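Local coordinates for Alr4995 protein (Nostoc sp., PDB 6LRF) that catalyses two steps of arginine breakdown as a bifunctional enzyme, arginine dihydrolase and ornithine cyclodeaminase, with a guanidine-modifying (GME) family domain, at residues L124-E128 with P175-G179. Sequence-based numbering, arbitrary orientation.
Sequences LLDRE and PLANG
Pro175, closing strand 173-175, lays its ring against the end of strand 123-125: CD sits 3.9 Å from Leu124 CB, the two side chains crossing at about a right angle, while Pro175 CB comes 3.3 Å from Leu125 O. Trp133, on the neighbouring strand 132-136, also touches the proline. Pro175 O then meets the aliphatic part of Arg127, 3.6 Å from its CD. At Leu176 the packing on Arg127 continues: the Leu176 carbonyl carbon lies 3.3 Å from Arg127 CG, and Leu176 O accepts a hydrogen bond from a water 2.9 Å away. That water accepts from Arg127 N, also at 2.9 Å, and donates only weakly to Asp126 OD1, whose stronger partner is Arg130. The arginine chain bends at chi2 (-36°) and chi3 (-52°), which keeps its methylenes along the 175-177 backbone while NH2 reaches a salt bridge with Glu271. An alanine here is likely to leave Glu271 without that partner and bare the Pro175-Leu176 backbone. Ala177 turns its methyl away, its N hydrogen-bonded to Asn222 OD1. Beyond Asn178, Gly179 N lies 3.4 Å from Glu128 OE2, at too poor an angle for a hydrogen bond. Within the GME-family domain, the end of strand 123-125 and the loop following it thus meet the end of strand 173-175 and its loop through van der Waals contact and one bridging water, with the arginine's charge directed to Glu271.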
loop_
_atom_site.group_PDB
_atom_site.type_symbol
_atom_site.label_atom_id
_atom_site.label_comp_id
_atom_site.label_asym_id
_atom_site.label_seq_id
_atom_site.Cartn_x
_atom_site.Cartn_y
_atom_site.Cartn_z
ATOM N N LEU B 124 -3.462 -21.216 -43.842
ATOM C CA LEU B 124 -4.174 -20.533 -44.916
ATOM C C LEU B 124 -3.247 -20.016 -45.994
ATOM O O LEU B 124 -2.236 -19.367 -45.717
ATOM C CB LEU B 124 -4.992 -19.387 -44.353
ATOM C CG LEU B 124 -6.143 -19.919 -43.511
ATOM C CD1 LEU B 124 -6.841 -18.792 -42.812
ATOM C CD2 LEU B 124 -7.110 -20.644 -44.426
ATOM N N LEU B 125 -3.606 -20.301 -47.235
ATOM C CA LEU B 125 -2.812 -19.871 -48.377
ATOM C C LEU B 125 -2.980 -18.384 -48.663
ATOM O O LEU B 125 -4.070 -17.833 -48.570
ATOM C CB LEU B 125 -3.194 -20.674 -49.620
ATOM C CG LEU B 125 -2.736 -22.132 -49.613
ATOM C CD1 LEU B 125 -3.527 -22.950 -50.646
ATOM C CD2 LEU B 125 -1.235 -22.225 -49.884
ATOM N N ASP B 126 -1.876 -17.736 -48.992
ATOM C CA ASP B 126 -1.928 -16.408 -49.584
ATOM C C ASP B 126 -2.726 -16.545 -50.889
ATOM O O ASP B 126 -2.477 -17.476 -51.661
ATOM C CB ASP B 126 -0.506 -15.890 -49.817
ATOM C CG ASP B 126 -0.457 -14.672 -50.714
ATOM O OD1 ASP B 126 -0.762 -13.568 -50.219
ATOM O OD2 ASP B 126 -0.091 -14.830 -51.902
ATOM N N ARG B 127 -3.702 -15.670 -51.125
ATOM C CA ARG B 127 -4.642 -15.899 -52.231
ATOM C C ARG B 127 -3.999 -15.749 -53.612
ATOM O O ARG B 127 -4.489 -16.300 -54.606
ATOM C CB ARG B 127 -5.855 -14.978 -52.122
ATOM C CG ARG B 127 -6.766 -15.283 -50.939
ATOM C CD ARG B 127 -6.888 -16.774 -50.634
ATOM N NE ARG B 127 -7.253 -17.571 -51.806
ATOM C CZ ARG B 127 -7.292 -18.903 -51.831
ATOM N NH1 ARG B 127 -7.007 -19.609 -50.745
ATOM N NH2 ARG B 127 -7.621 -19.537 -52.947
ATOM N N GLU B 128 -2.891 -15.024 -53.675
ATOM C CA GLU B 128 -2.104 -14.975 -54.903
ATOM C C GLU B 128 -1.091 -16.139 -54.901
ATOM O O GLU B 128 -0.204 -16.212 -55.755
ATOM C CB GLU B 128 -1.421 -13.602 -55.048
ATOM C CG GLU B 128 -2.434 -12.441 -55.066
ATOM C CD GLU B 128 -1.828 -11.058 -54.776
ATOM O OE1 GLU B 128 -0.738 -10.970 -54.162
ATOM O OE2 GLU B 128 -2.463 -10.047 -55.163
ATOM N N PRO B 175 -6.710 -14.495 -45.499
ATOM C CA PRO B 175 -6.212 -13.987 -46.778
ATOM C C PRO B 175 -7.361 -13.851 -47.798
ATOM O O PRO B 175 -8.201 -14.741 -47.904
ATOM C CB PRO B 175 -5.194 -15.051 -47.211
ATOM C CG PRO B 175 -4.808 -15.758 -45.924
ATOM C CD PRO B 175 -6.064 -15.763 -45.111
ATOM N N LEU B 176 -7.403 -12.730 -48.508
ATOM C CA LEU B 176 -8.484 -12.442 -49.457
ATOM C C LEU B 176 -7.916 -12.156 -50.833
ATOM O O LEU B 176 -6.707 -11.945 -50.983
ATOM C CB LEU B 176 -9.324 -11.247 -48.999
ATOM C CG LEU B 176 -10.021 -11.370 -47.650
ATOM C CD1 LEU B 176 -10.479 -9.998 -47.180
ATOM C CD2 LEU B 176 -11.186 -12.329 -47.742
ATOM N N ALA B 177 -8.785 -12.132 -51.837
ATOM C CA ALA B 177 -8.341 -11.830 -53.192
ATOM C C ALA B 177 -7.693 -10.451 -53.240
ATOM O O ALA B 177 -7.958 -9.609 -52.375
ATOM C CB ALA B 177 -9.509 -11.909 -54.169
ATOM N N ASN B 178 -6.834 -10.236 -54.237
ATOM C CA ASN B 178 -6.250 -8.920 -54.501
ATOM C C ASN B 178 -5.350 -8.451 -53.349
ATOM O O ASN B 178 -5.293 -7.263 -53.031
ATOM C CB ASN B 178 -7.373 -7.906 -54.764
ATOM C CG ASN B 178 -6.885 -6.650 -55.434
ATOM O OD1 ASN B 178 -5.907 -6.671 -56.185
ATOM N ND2 ASN B 178 -7.571 -5.537 -55.173
ATOM N N GLY B 179 -4.673 -9.401 -52.712
ATOM C CA GLY B 179 -3.685 -9.109 -51.682
ATOM C C GLY B 179 -4.186 -8.706 -50.301
ATOM O O GLY B 179 -3.386 -8.439 -49.406
HETATM O O HOH W 1 -4.141 -13.037 -50.056
#